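Local coordinates for 2-(hydroxymethyl)glutarate dehydrogenase (Eubacterium barkeri, PDB 3CKY), which catalyses the reversible NAD-dependent interconversion of 2-formylglutarate and (S)-2-hydroxymethylglutarate in the fermentation of nicotinate, at residues 8-13 with 52-57; 17-22 with 155-160; 56-61 with 86-91; 103-108 with 169-174; 116-121 with 144-149. One frame throughout, in Å; residues are numbered along the deposited sequence.

Contact 1. Residues 8-13 with 52-57; sequences GFIGLG and ENNQKV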
# COMPACT_ATOMS: atom_id res chain seq x y z
N GLY A 8 -19.01 32.70 -22.73
CA GLY A 8 -17.97 33.36 -21.96
C GLY A 8 -16.83 32.41 -21.63
O GLY A 8 -17.04 31.21 -21.46
N PHE A 9 -15.63 32.96 -21.53
CA PHE A 9 -14.44 32.20 -21.17
C PHE A 9 -13.70 32.86 -20.02
O PHE A 9 -13.11 33.93 -20.17
CB PHE A 9 -13.50 32.08 -22.38
CG PHE A 9 -13.94 31.06 -23.38
CD1 PHE A 9 -14.79 31.41 -24.43
CD2 PHE A 9 -13.50 29.75 -23.28
CE1 PHE A 9 -15.19 30.46 -25.36
CE2 PHE A 9 -13.90 28.79 -24.22
CZ PHE A 9 -14.75 29.15 -25.25
N ILE A 10 -13.75 32.22 -18.85
CA ILE A 10 -12.95 32.62 -17.70
C ILE A 10 -11.60 31.92 -17.79
O ILE A 10 -11.43 30.79 -17.30
CB ILE A 10 -13.68 32.29 -16.37
CG1 ILE A 10 -14.99 33.07 -16.30
CG2 ILE A 10 -12.81 32.66 -15.17
CD1 ILE A 10 -15.87 32.70 -15.14
N GLY A 11 -10.65 32.61 -18.42
CA GLY A 11 -9.36 32.03 -18.78
C GLY A 11 -9.34 31.52 -20.22
O GLY A 11 -10.34 31.03 -20.73
N LEU A 12 -8.18 31.67 -20.86
CA LEU A 12 -7.96 31.27 -22.25
C LEU A 12 -6.61 30.58 -22.38
O LEU A 12 -5.65 31.16 -22.91
CB LEU A 12 -8.00 32.49 -23.18
CG LEU A 12 -9.36 33.13 -23.48
CD1 LEU A 12 -9.15 34.51 -24.11
CD2 LEU A 12 -10.18 32.23 -24.39
N GLY A 13 -6.52 29.35 -21.88
CA GLY A 13 -5.27 28.61 -21.93
C GLY A 13 -5.02 27.98 -23.28
O GLY A 13 -5.49 28.46 -24.31
N GLU A 52 -13.05 43.16 -18.95
CA GLU A 52 -12.11 43.70 -17.96
C GLU A 52 -11.71 42.68 -16.90
O GLU A 52 -10.61 42.75 -16.35
CB GLU A 52 -12.76 44.90 -17.28
CG GLU A 52 -11.83 45.79 -16.49
CD GLU A 52 -12.59 46.87 -15.76
OE1 GLU A 52 -13.38 46.53 -14.85
OE2 GLU A 52 -12.41 48.06 -16.09
N ASN A 53 -12.62 41.76 -16.61
CA ASN A 53 -12.42 40.79 -15.53
C ASN A 53 -13.42 39.63 -15.63
O ASN A 53 -14.27 39.62 -16.51
CB ASN A 53 -12.55 41.50 -14.18
CG ASN A 53 -13.85 42.28 -14.06
OD1 ASN A 53 -14.93 41.73 -14.27
ND2 ASN A 53 -13.74 43.56 -13.71
N ASN A 54 -13.30 38.67 -14.71
CA ASN A 54 -14.20 37.50 -14.67
C ASN A 54 -15.67 37.85 -14.50
O ASN A 54 -16.53 37.28 -15.17
CB ASN A 54 -13.80 36.55 -13.54
CG ASN A 54 -12.45 35.88 -13.76
OD1 ASN A 54 -11.96 35.79 -14.88
ND2 ASN A 54 -11.85 35.39 -12.68
N GLN A 55 -15.96 38.78 -13.60
CA GLN A 55 -17.33 39.22 -13.36
C GLN A 55 -17.98 39.78 -14.63
O GLN A 55 -19.13 39.47 -14.93
CB GLN A 55 -17.36 40.27 -12.26
CG GLN A 55 -16.94 39.74 -10.91
CD GLN A 55 -17.29 40.69 -9.79
OE1 GLN A 55 -17.10 41.90 -9.90
NE2 GLN A 55 -17.82 40.14 -8.70
N LYS A 56 -17.22 40.61 -15.35
CA LYS A 56 -17.68 41.18 -16.62
C LYS A 56 -18.11 40.09 -17.60
O LYS A 56 -19.18 40.18 -18.20
CB LYS A 56 -16.59 42.04 -17.25
CG LYS A 56 -16.36 43.39 -16.56
CD LYS A 56 -17.16 44.51 -17.21
CE LYS A 56 -16.42 45.13 -18.40
NZ LYS A 56 -16.25 44.20 -19.56
N VAL A 57 -17.27 39.07 -17.76
CA VAL A 57 -17.60 37.94 -18.62
C VAL A 57 -18.87 37.26 -18.10
O VAL A 57 -19.79 36.96 -18.87
CB VAL A 57 -16.46 36.90 -18.68
CG1 VAL A 57 -16.85 35.71 -19.56
CG2 VAL A 57 -15.17 37.54 -19.19

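Contact 2. Residues 17-22 with 155-160; sequences KPMAIN and SVIGKD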
# COMPACT_ATOMS: atom_id res chain seq x y z
N LYS A 17 -8.31 28.88 -25.78
CA LYS A 17 -8.10 29.71 -26.96
C LYS A 17 -8.70 29.08 -28.24
O LYS A 17 -9.56 29.69 -28.86
CB LYS A 17 -6.62 30.07 -27.12
CG LYS A 17 -6.36 31.18 -28.12
N PRO A 18 -8.25 27.86 -28.63
CA PRO A 18 -8.83 27.23 -29.83
C PRO A 18 -10.34 26.95 -29.75
O PRO A 18 -11.02 27.00 -30.78
CB PRO A 18 -8.05 25.92 -29.96
CG PRO A 18 -7.48 25.66 -28.62
CD PRO A 18 -7.20 27.02 -28.04
N MET A 19 -10.84 26.65 -28.55
CA MET A 19 -12.27 26.45 -28.34
C MET A 19 -13.04 27.72 -28.68
O MET A 19 -14.03 27.68 -29.40
CB MET A 19 -12.57 26.05 -26.90
CG MET A 19 -12.06 24.67 -26.50
SD MET A 19 -12.60 24.16 -24.85
CE MET A 19 -12.66 25.67 -23.93
N ALA A 20 -12.57 28.84 -28.15
CA ALA A 20 -13.18 30.15 -28.42
C ALA A 20 -13.17 30.47 -29.91
O ALA A 20 -14.16 30.96 -30.44
CB ALA A 20 -12.47 31.26 -27.63
N ILE A 21 -12.05 30.19 -30.57
CA ILE A 21 -11.90 30.43 -32.00
C ILE A 21 -12.87 29.60 -32.83
O ILE A 21 -13.48 30.11 -33.77
CB ILE A 21 -10.45 30.17 -32.47
CG1 ILE A 21 -9.52 31.26 -31.94
CG2 ILE A 21 -10.37 30.10 -33.99
CD1 ILE A 21 -8.06 30.98 -32.18
N ASN A 22 -13.01 28.32 -32.49
CA ASN A 22 -13.97 27.44 -33.18
C ASN A 22 -15.40 27.94 -33.02
O ASN A 22 -16.19 27.87 -33.97
CB ASN A 22 -13.85 26.00 -32.68
CG ASN A 22 -12.62 25.29 -33.22
OD1 ASN A 22 -12.12 25.63 -34.29
ND2 ASN A 22 -12.13 24.30 -32.48
N SER A 155 -21.02 20.70 -29.14
CA SER A 155 -20.82 20.02 -30.42
C SER A 155 -19.98 20.80 -31.42
O SER A 155 -19.47 20.22 -32.37
CB SER A 155 -22.17 19.68 -31.04
OG SER A 155 -22.84 18.71 -30.24
N VAL A 156 -19.82 22.11 -31.21
CA VAL A 156 -18.89 22.90 -32.03
C VAL A 156 -17.45 22.69 -31.60
O VAL A 156 -16.57 22.49 -32.43
CB VAL A 156 -19.24 24.43 -32.06
CG1 VAL A 156 -19.34 24.99 -30.67
CG2 VAL A 156 -18.19 25.20 -32.84
N ILE A 157 -17.20 22.69 -30.29
CA ILE A 157 -15.84 22.58 -29.77
C ILE A 157 -15.32 21.13 -29.63
O ILE A 157 -14.11 20.89 -29.58
CB ILE A 157 -15.69 23.32 -28.42
CG1 ILE A 157 -16.63 22.73 -27.34
CG2 ILE A 157 -15.97 24.81 -28.62
CD1 ILE A 157 -16.34 23.22 -25.94
N GLY A 158 -16.25 20.17 -29.59
CA GLY A 158 -15.89 18.75 -29.47
C GLY A 158 -16.58 17.89 -30.51
O GLY A 158 -17.48 18.35 -31.20
N LYS A 159 -16.15 16.64 -30.62
CA LYS A 159 -16.79 15.68 -31.52
C LYS A 159 -17.66 14.69 -30.73
O LYS A 159 -18.90 14.74 -30.83
CB LYS A 159 -15.73 14.97 -32.37
CG LYS A 159 -16.27 13.87 -33.29
CD LYS A 159 -15.25 13.51 -34.35
CE LYS A 159 -15.59 12.20 -35.00
NZ LYS A 159 -14.74 11.90 -36.17
N ASP A 160 -17.04 13.81 -29.95
CA ASP A 160 -17.79 12.86 -29.12
C ASP A 160 -18.19 13.50 -27.80
O ASP A 160 -17.37 13.64 -26.88
CB ASP A 160 -16.98 11.59 -28.86
CG ASP A 160 -16.79 10.75 -30.12
OD1 ASP A 160 -17.51 10.99 -31.10
OD2 ASP A 160 -15.91 9.86 -30.12
O HOH W 1 -12.62 23.15 -30.09

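Contact 3. Residues 56-61 with 86-91; sequences KVAAAS and SACKAG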
# COMPACT_ATOMS: atom_id res chain seq x y z
N LYS A 56 -17.22 40.61 -15.35
CA LYS A 56 -17.68 41.18 -16.62
C LYS A 56 -18.11 40.09 -17.60
O LYS A 56 -19.18 40.18 -18.20
CB LYS A 56 -16.59 42.04 -17.25
CG LYS A 56 -16.36 43.39 -16.56
CD LYS A 56 -17.16 44.51 -17.21
CE LYS A 56 -16.42 45.13 -18.40
NZ LYS A 56 -16.25 44.20 -19.56
N VAL A 57 -17.27 39.07 -17.76
CA VAL A 57 -17.60 37.94 -18.62
C VAL A 57 -18.87 37.26 -18.10
O VAL A 57 -19.79 36.96 -18.87
CB VAL A 57 -16.46 36.90 -18.68
CG1 VAL A 57 -16.85 35.71 -19.56
CG2 VAL A 57 -15.17 37.54 -19.19
N ALA A 58 -18.92 37.03 -16.79
CA ALA A 58 -20.05 36.36 -16.14
C ALA A 58 -21.39 37.05 -16.43
O ALA A 58 -22.37 36.40 -16.81
CB ALA A 58 -19.82 36.26 -14.64
N ALA A 59 -21.43 38.37 -16.24
CA ALA A 59 -22.66 39.14 -16.43
C ALA A 59 -23.18 39.11 -17.87
O ALA A 59 -24.40 39.13 -18.10
CB ALA A 59 -22.45 40.58 -15.99
N ALA A 60 -22.27 39.06 -18.84
CA ALA A 60 -22.64 39.11 -20.26
C ALA A 60 -23.02 37.75 -20.86
O ALA A 60 -23.74 37.71 -21.86
CB ALA A 60 -21.50 39.72 -21.07
N SER A 61 -22.56 36.66 -20.25
CA SER A 61 -22.63 35.33 -20.87
C SER A 61 -23.80 34.46 -20.40
O SER A 61 -24.30 34.61 -19.29
CB SER A 61 -21.32 34.59 -20.62
OG SER A 61 -20.22 35.36 -21.07
N SER A 86 -21.74 35.20 -8.15
CA SER A 86 -22.50 36.40 -7.77
C SER A 86 -22.80 37.31 -8.97
O SER A 86 -23.77 38.07 -8.93
CB SER A 86 -21.75 37.18 -6.68
OG SER A 86 -20.57 37.78 -7.19
N ALA A 87 -21.98 37.24 -10.02
CA ALA A 87 -22.13 38.10 -11.19
C ALA A 87 -22.93 37.46 -12.34
O ALA A 87 -23.21 38.12 -13.33
CB ALA A 87 -20.76 38.53 -11.70
N CYS A 88 -23.28 36.18 -12.20
CA CYS A 88 -24.09 35.50 -13.21
C CYS A 88 -25.56 35.82 -13.05
O CYS A 88 -26.06 35.91 -11.92
CB CYS A 88 -23.94 33.98 -13.10
SG CYS A 88 -22.35 33.35 -13.57
N LYS A 89 -26.25 35.98 -14.17
CA LYS A 89 -27.71 36.05 -14.18
C LYS A 89 -28.23 34.63 -13.98
O LYS A 89 -27.55 33.66 -14.31
CB LYS A 89 -28.22 36.62 -15.51
CG LYS A 89 -29.74 36.73 -15.65
CD LYS A 89 -30.39 37.66 -14.61
CE LYS A 89 -30.01 39.12 -14.83
NZ LYS A 89 -31.03 40.06 -14.32
N ALA A 90 -29.42 34.52 -13.41
CA ALA A 90 -30.07 33.22 -13.23
C ALA A 90 -30.34 32.56 -14.59
O ALA A 90 -30.64 33.24 -15.57
CB ALA A 90 -31.36 33.37 -12.44
N GLY A 91 -30.21 31.24 -14.63
CA GLY A 91 -30.35 30.48 -15.88
C GLY A 91 -29.06 30.34 -16.66
O GLY A 91 -29.02 29.64 -17.68
O HOH W 2 -24.94 35.94 -16.98

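Contact 4. Residues 103-108 with 169-174; sequences SSTLKM and AGDAVK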
# COMPACT_ATOMS: atom_id res chain seq x y z
N SER A 103 -17.02 15.48 -5.95
CA SER A 103 -17.52 16.18 -4.76
C SER A 103 -17.27 17.68 -4.85
O SER A 103 -18.13 18.47 -4.48
CB SER A 103 -16.85 15.62 -3.50
OG SER A 103 -15.47 15.94 -3.50
N SER A 104 -16.08 18.06 -5.31
CA SER A 104 -15.75 19.46 -5.61
C SER A 104 -16.83 20.13 -6.45
O SER A 104 -17.30 21.23 -6.13
CB SER A 104 -14.39 19.54 -6.34
OG SER A 104 -14.30 20.71 -7.16
N THR A 105 -17.21 19.45 -7.53
CA THR A 105 -18.22 19.96 -8.44
C THR A 105 -19.63 19.95 -7.82
O THR A 105 -20.41 20.87 -8.06
CB THR A 105 -18.21 19.17 -9.77
OG1 THR A 105 -16.96 19.41 -10.44
CG2 THR A 105 -19.34 19.60 -10.69
N LEU A 106 -19.96 18.91 -7.05
CA LEU A 106 -21.26 18.83 -6.39
C LEU A 106 -21.46 19.99 -5.40
O LEU A 106 -22.54 20.59 -5.37
CB LEU A 106 -21.45 17.50 -5.65
CG LEU A 106 -22.04 16.28 -6.37
CD1 LEU A 106 -22.92 16.69 -7.54
CD2 LEU A 106 -20.97 15.31 -6.81
N LYS A 107 -20.43 20.28 -4.60
CA LYS A 107 -20.47 21.42 -3.67
C LYS A 107 -20.80 22.70 -4.43
O LYS A 107 -21.72 23.43 -4.05
CB LYS A 107 -19.12 21.60 -2.95
CG LYS A 107 -19.03 20.91 -1.60
CD LYS A 107 -17.78 21.34 -0.80
CE LYS A 107 -16.63 20.31 -0.85
NZ LYS A 107 -15.77 20.42 -2.07
N MET A 108 -20.05 22.94 -5.50
CA MET A 108 -20.18 24.16 -6.28
C MET A 108 -21.54 24.25 -6.95
O MET A 108 -22.13 25.32 -7.01
CB MET A 108 -19.05 24.27 -7.31
CG MET A 108 -18.67 25.71 -7.62
SD MET A 108 -17.48 26.45 -6.46
CE MET A 108 -17.92 25.75 -4.87
N ALA A 169 -20.31 13.25 -12.78
CA ALA A 169 -20.02 12.02 -13.56
C ALA A 169 -18.96 12.18 -14.65
O ALA A 169 -18.20 11.24 -14.91
CB ALA A 169 -21.31 11.44 -14.17
N GLY A 170 -18.92 13.36 -15.29
CA GLY A 170 -17.85 13.71 -16.23
C GLY A 170 -16.50 13.69 -15.54
O GLY A 170 -15.56 13.06 -16.03
N ASP A 171 -16.42 14.38 -14.41
CA ASP A 171 -15.22 14.36 -13.56
C ASP A 171 -14.85 12.92 -13.17
O ASP A 171 -13.68 12.54 -13.24
CB ASP A 171 -15.44 15.14 -12.27
CG ASP A 171 -15.57 16.62 -12.50
OD1 ASP A 171 -14.98 17.14 -13.47
OD2 ASP A 171 -16.27 17.27 -11.71
N ALA A 172 -15.87 12.16 -12.80
CA ALA A 172 -15.71 10.79 -12.37
C ALA A 172 -15.07 9.87 -13.42
O ALA A 172 -14.16 9.09 -13.08
CB ALA A 172 -17.08 10.21 -11.94
N VAL A 173 -15.55 9.95 -14.66
CA VAL A 173 -15.15 8.98 -15.68
C VAL A 173 -13.72 9.27 -16.11
O VAL A 173 -12.94 8.35 -16.35
CB VAL A 173 -16.15 8.93 -16.90
CG1 VAL A 173 -16.00 10.15 -17.82
CG2 VAL A 173 -15.98 7.60 -17.67
N LYS A 174 -13.40 10.55 -16.19
CA LYS A 174 -12.03 11.01 -16.45
C LYS A 174 -11.09 10.47 -15.37
O LYS A 174 -10.08 9.86 -15.66
CB LYS A 174 -12.01 12.54 -16.48
CG LYS A 174 -10.67 13.18 -16.73
CD LYS A 174 -10.49 13.58 -18.17
CE LYS A 174 -9.06 14.13 -18.46
NZ LYS A 174 -8.80 14.21 -19.95

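Contact 5. Residues 116-121 with 144-149; sequences GIDYVD and EAVFEK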
# COMPACT_ATOMS: atom_id res chain seq x y z
N GLY A 116 -29.85 30.08 -8.87
CA GLY A 116 -30.49 29.76 -10.15
C GLY A 116 -29.49 29.50 -11.27
O GLY A 116 -29.86 29.56 -12.45
N ILE A 117 -28.25 29.21 -10.91
CA ILE A 117 -27.19 28.97 -11.89
C ILE A 117 -26.95 27.46 -12.03
O ILE A 117 -26.83 26.75 -11.03
CB ILE A 117 -25.87 29.65 -11.47
CG1 ILE A 117 -26.06 31.16 -11.32
CG2 ILE A 117 -24.76 29.34 -12.49
CD1 ILE A 117 -24.98 31.83 -10.51
N ASP A 118 -26.89 26.98 -13.26
CA ASP A 118 -26.58 25.57 -13.52
C ASP A 118 -25.07 25.39 -13.60
O ASP A 118 -24.39 26.13 -14.30
CB ASP A 118 -27.24 25.10 -14.82
CG ASP A 118 -28.75 25.06 -14.72
OD1 ASP A 118 -29.26 24.55 -13.71
OD2 ASP A 118 -29.42 25.54 -15.66
N TYR A 119 -24.56 24.41 -12.86
CA TYR A 119 -23.13 24.15 -12.80
C TYR A 119 -22.84 22.72 -13.28
O TYR A 119 -23.31 21.75 -12.67
CB TYR A 119 -22.61 24.33 -11.37
CG TYR A 119 -21.13 24.62 -11.30
CD1 TYR A 119 -20.67 25.93 -11.16
CD2 TYR A 119 -20.19 23.59 -11.39
CE1 TYR A 119 -19.31 26.21 -11.10
CE2 TYR A 119 -18.82 23.87 -11.32
CZ TYR A 119 -18.39 25.18 -11.18
OH TYR A 119 -17.05 25.48 -11.11
N VAL A 120 -22.07 22.58 -14.36
CA VAL A 120 -21.85 21.27 -14.97
C VAL A 120 -20.37 20.96 -15.11
O VAL A 120 -19.58 21.81 -15.53
CB VAL A 120 -22.58 21.12 -16.35
CG1 VAL A 120 -23.85 21.95 -16.39
CG2 VAL A 120 -21.66 21.51 -17.50
N ASP A 121 -20.00 19.74 -14.74
CA ASP A 121 -18.64 19.26 -14.98
C ASP A 121 -18.60 18.72 -16.40
O ASP A 121 -19.44 17.91 -16.78
CB ASP A 121 -18.20 18.19 -13.97
CG ASP A 121 -19.18 17.03 -13.85
OD1 ASP A 121 -20.38 17.31 -13.62
OD2 ASP A 121 -18.76 15.87 -13.97
N GLU A 144 -30.66 16.08 -17.61
CA GLU A 144 -31.00 15.90 -19.01
C GLU A 144 -31.31 17.25 -19.67
O GLU A 144 -30.82 17.53 -20.76
CB GLU A 144 -32.19 14.95 -19.16
CG GLU A 144 -32.54 14.60 -20.61
CD GLU A 144 -31.34 14.13 -21.42
OE1 GLU A 144 -30.56 13.29 -20.92
OE2 GLU A 144 -31.16 14.62 -22.55
N ALA A 145 -32.11 18.06 -18.99
CA ALA A 145 -32.51 19.38 -19.49
C ALA A 145 -31.30 20.27 -19.76
O ALA A 145 -31.23 20.94 -20.79
CB ALA A 145 -33.44 20.05 -18.49
N VAL A 146 -30.35 20.29 -18.83
CA VAL A 146 -29.16 21.13 -18.95
C VAL A 146 -28.20 20.61 -20.02
O VAL A 146 -27.55 21.40 -20.72
CB VAL A 146 -28.42 21.26 -17.58
CG1 VAL A 146 -27.09 21.98 -17.75
CG2 VAL A 146 -29.29 22.00 -16.57
N PHE A 147 -28.10 19.29 -20.16
CA PHE A 147 -27.27 18.71 -21.23
C PHE A 147 -27.79 19.11 -22.61
O PHE A 147 -27.00 19.53 -23.45
CB PHE A 147 -27.20 17.19 -21.14
CG PHE A 147 -26.41 16.56 -22.26
CD1 PHE A 147 -25.02 16.58 -22.24
CD2 PHE A 147 -27.06 15.98 -23.34
CE1 PHE A 147 -24.28 16.01 -23.28
CE2 PHE A 147 -26.32 15.41 -24.38
CZ PHE A 147 -24.93 15.42 -24.35
N GLU A 148 -29.10 18.98 -22.83
CA GLU A 148 -29.70 19.37 -24.10
C GLU A 148 -29.48 20.85 -24.38
O GLU A 148 -29.21 21.25 -25.51
CB GLU A 148 -31.20 19.07 -24.11
CG GLU A 148 -31.55 17.59 -24.10
CD GLU A 148 -33.01 17.33 -23.82
OE1 GLU A 148 -33.31 16.27 -23.24
OE2 GLU A 148 -33.88 18.17 -24.18
N LYS A 149 -29.58 21.66 -23.33
CA LYS A 149 -29.34 23.09 -23.41
C LYS A 149 -27.95 23.38 -23.97
O LYS A 149 -27.82 24.13 -24.93
CB LYS A 149 -29.50 23.71 -22.01
CG LYS A 149 -29.73 25.22 -21.99
CD LYS A 149 -30.42 25.64 -20.69
CE LYS A 149 -30.70 27.15 -20.66
NZ LYS A 149 -31.59 27.55 -19.53

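Contact 1. Residues 8-13 with 52-57
The flat amide of Asn54 carries one face against Ile10: the methyl CG2 of Ile10 stands over that face, shifted toward the oxygen, 3.3 Å from Asn54 OD1. Val84 and Phe33 also touch the Asn54 side chain. Ile10 and Asn54 cross at about a right angle. With chi1 at -62°, Ile10 holds CG2 anti to the backbone N, and this is the branch that reaches the amide. The second flat group is the peptide joining Gly8 to Phe9. Val57 CG1 lies obliquely above its plane, on the side away from the carbonyl oxygen, near Phe9 N and 3.5 Å from Gly8 CA. A side chain at Gly8 would run straight into this methyl, so strand and helix come close through the missing CB. The ring of Phe9 turns its back on the helix and packs on Met19, Ala20 and Leu23, with the ring of Phe65 also against it.

Helix 54-60 begins here. Asn53 OD1 caps it, taking Lys56 N at 2.8 Å with the N-H almost straight at the acceptor (162°). Shortened to an alanine, Asn54 would probably leave the Ile10 methyl without the flat surface it rests on and open a gap between the strand end and the first helical turn. Gly11 starts the Rossmann glycine loop, in the segment that binds NAD in related enzymes. Across the contact the chemistry is van der Waals packing of methyls on an amide and on bare backbone, so fit rather than directed bonds decides how closely helix and strand approach.

Contact 2. Residues 17-22 with 155-160
Val156 comes first, its CG2 methyl anti to the backbone N and lying 3.5 Å from Asn22 O, the backbone carbonyl oxygen. The same side chain also reaches Leu23 and Glu26, so it fits along the end of helix 16-25. Ile157 follows and makes the larger part of the contact. Its CG2 branch meets Met19 O at 3.6 Å and also touches Met19 CB, while CD1, at the far end of the other branch, lies 4.0 Å from Met19 SD. With CG1 set between the backbone N and carbonyl carbon (chi1 61°), the two branches of Ile157 straddle different parts of Met19: one at its root, the other at its sulfur. Met19 bends at chi3 and lays its end on Phe9.

The carbonyl of Ile157, at the close of its helix, adds a polar link: a bridging water donates to Ile157 O at 2.8 Å and accepts from Asn22 ND2 at 2.7 Å. Asn22 is held by more than the water, since its ND2 also bonds Glu132 O and its OD1 takes Lys25 NZ. Gly158 then leaves helical geometry, and Asp160 reaches a salt bridge with Lys211 of a neighbouring subunit. The last turn of helix 144-157 thus abuts the flank of helix 16-25, which follows the glycine loop thought to bind NAD; helices covering a face of a parallel-rich sheet are characteristic of the Rossmann fold.

Contact 3. Residues 56-61 with 86-91
The methyls of Ala58 and Ala87 meet with their CB atoms 3.8 Å apart, the two bonds from CA at roughly a right angle. The methyl of Ala58 also meets the sulfur of Cys88, SG, at 4.0 Å. Cys88 sets its CB away from the helix, but with SG anti to the carbonyl carbon (chi1 -69°) the sulfur still lies beside Ala58. Small side chains let the backbones close in: Ala59 CA sits 3.3 Å from Ala87 O in a CA-H...O contact, and the Ala59 methyl borders the same oxygen.

Beside the alanine contact a water joins the two segments. It accepts from Lys89 N at 3.1 Å and lies 2.6 Å from Ala58 O and 2.7 Å from Ser61 O, with more acceptors around it than it has protons. Where the helix ends, Ser61 OG donates a hydrogen bond back to Val57 O, from above the carbonyl plane. The contact ties the end of helix 54-60, just before strand 63-66, to the short helix 84-87 and the chain leading to strand 93-96. Cys88 also packs on Ile117, and Gly91 pairs through its backbone with Gly116, at the approach to strand 118-125.

Contact 4. Residues 103-108 with 169-174
This is a joint between two domains: Thr105, on helix 102-114 of the Rossmann-type NAD-binding domain, meets Asp171 in the first turn of helix 169-197, the long helix that leads into the C-terminal domain. One hydrogen bond carries the contact. Thr105 OG1 donates to Asp171 OD2 at 2.6 Å, a short bond in which the hydroxyl approaches the carboxylate oxygen nearly in line with its C-O bond. The side chains come from opposite directions, and the CA atoms of Thr105 and Asp171, the nearest pair between the helices, are 8.2 Å apart. Thr105 sets OG1 anti to its carbonyl carbon (chi1 -65°), which aims the hydroxyl at the acid. Both side chains are buried and rest on Val100.

Asp171 is placed from a second direction as well, since its backbone N bonds the carboxylate of Asp121 at the start of the helix. The helix end and the hydroxyl would probably favour the anionic form of Asp171, while the nearby Asp121 carboxylate would oppose it. A valine in place of Thr105 would probably leave OD2 without this donor inside the buried joint and set the carboxylate freer to turn. One turn on, Lys174, the probable active-site residue by analogy with relatives, gives NZ to Val124 O, so the anchored turn also leads to the catalytic region. Ala169 and Val173 pack on Leu200, and Ala172 on Cys198, of a neighbouring subunit. At the contact itself the bond bends at the hydroxyl in the usual way, which leaves Thr105 CB 3.3 Å from Asp171 OD2.

Contact 5. Residues 116-121 with 144-149
A helix lying on the face of a sheet brings Val146 of helix 144-157 down onto Asp118 and Val120 of strand 118-125. Val146 uses both branches. Its CG1, anti to the backbone N (chi1 172°), meets Val120 CG1 at 3.5 Å, a tight methyl pair. Its CG2 stands over the flat face of the Asp118 carboxylate, 3.6 Å from Asp118 CG and almost equally far from both oxygens, so the methyl covers the acid group broadside. Asp118 and Val120 point the same way because they alternate along the strand with Tyr119, which faces the other side and packs on helices 71-79 and 102-114. This is the layered sandwich of the Rossmann fold, with helices on each face of the sheet and strand 118-125 hydrogen-bonded beside strand 93-96. Val120 also touches Val93 and Val95 on that neighbouring strand, and its chi1 of -31° sits well off a staggered position.

Lys149, one turn further along the helix, extends over the same strand end. Its NZ is 4.9 Å from Asp118 OD2, too far for direct contact, though the opposite charges would probably still attract each other weakly.

Contacts 1, 2, 3 and 5 all belong to the NAD-binding domain, and contacts 1, 2 and 5 reach its single mixed sheet; contact 4 joins that domain to the long helix 169-197. Contacts 1 and 3 share helix 54-60, with centres about 11 Å apart, and contacts 2 and 5 share helix 144-157, centres about 18 Å apart. Along the chain contact 1 closes as contact 3 opens, contact 5 is nested inside contact 4, and contact 2 encloses contacts 3 and 5. Contacts 1 and 2 touch through Phe9 and Met19, while Asp121 links contact 5 to contact 4, connecting the cofactor domain to the helix that carries the probable active-site lysine.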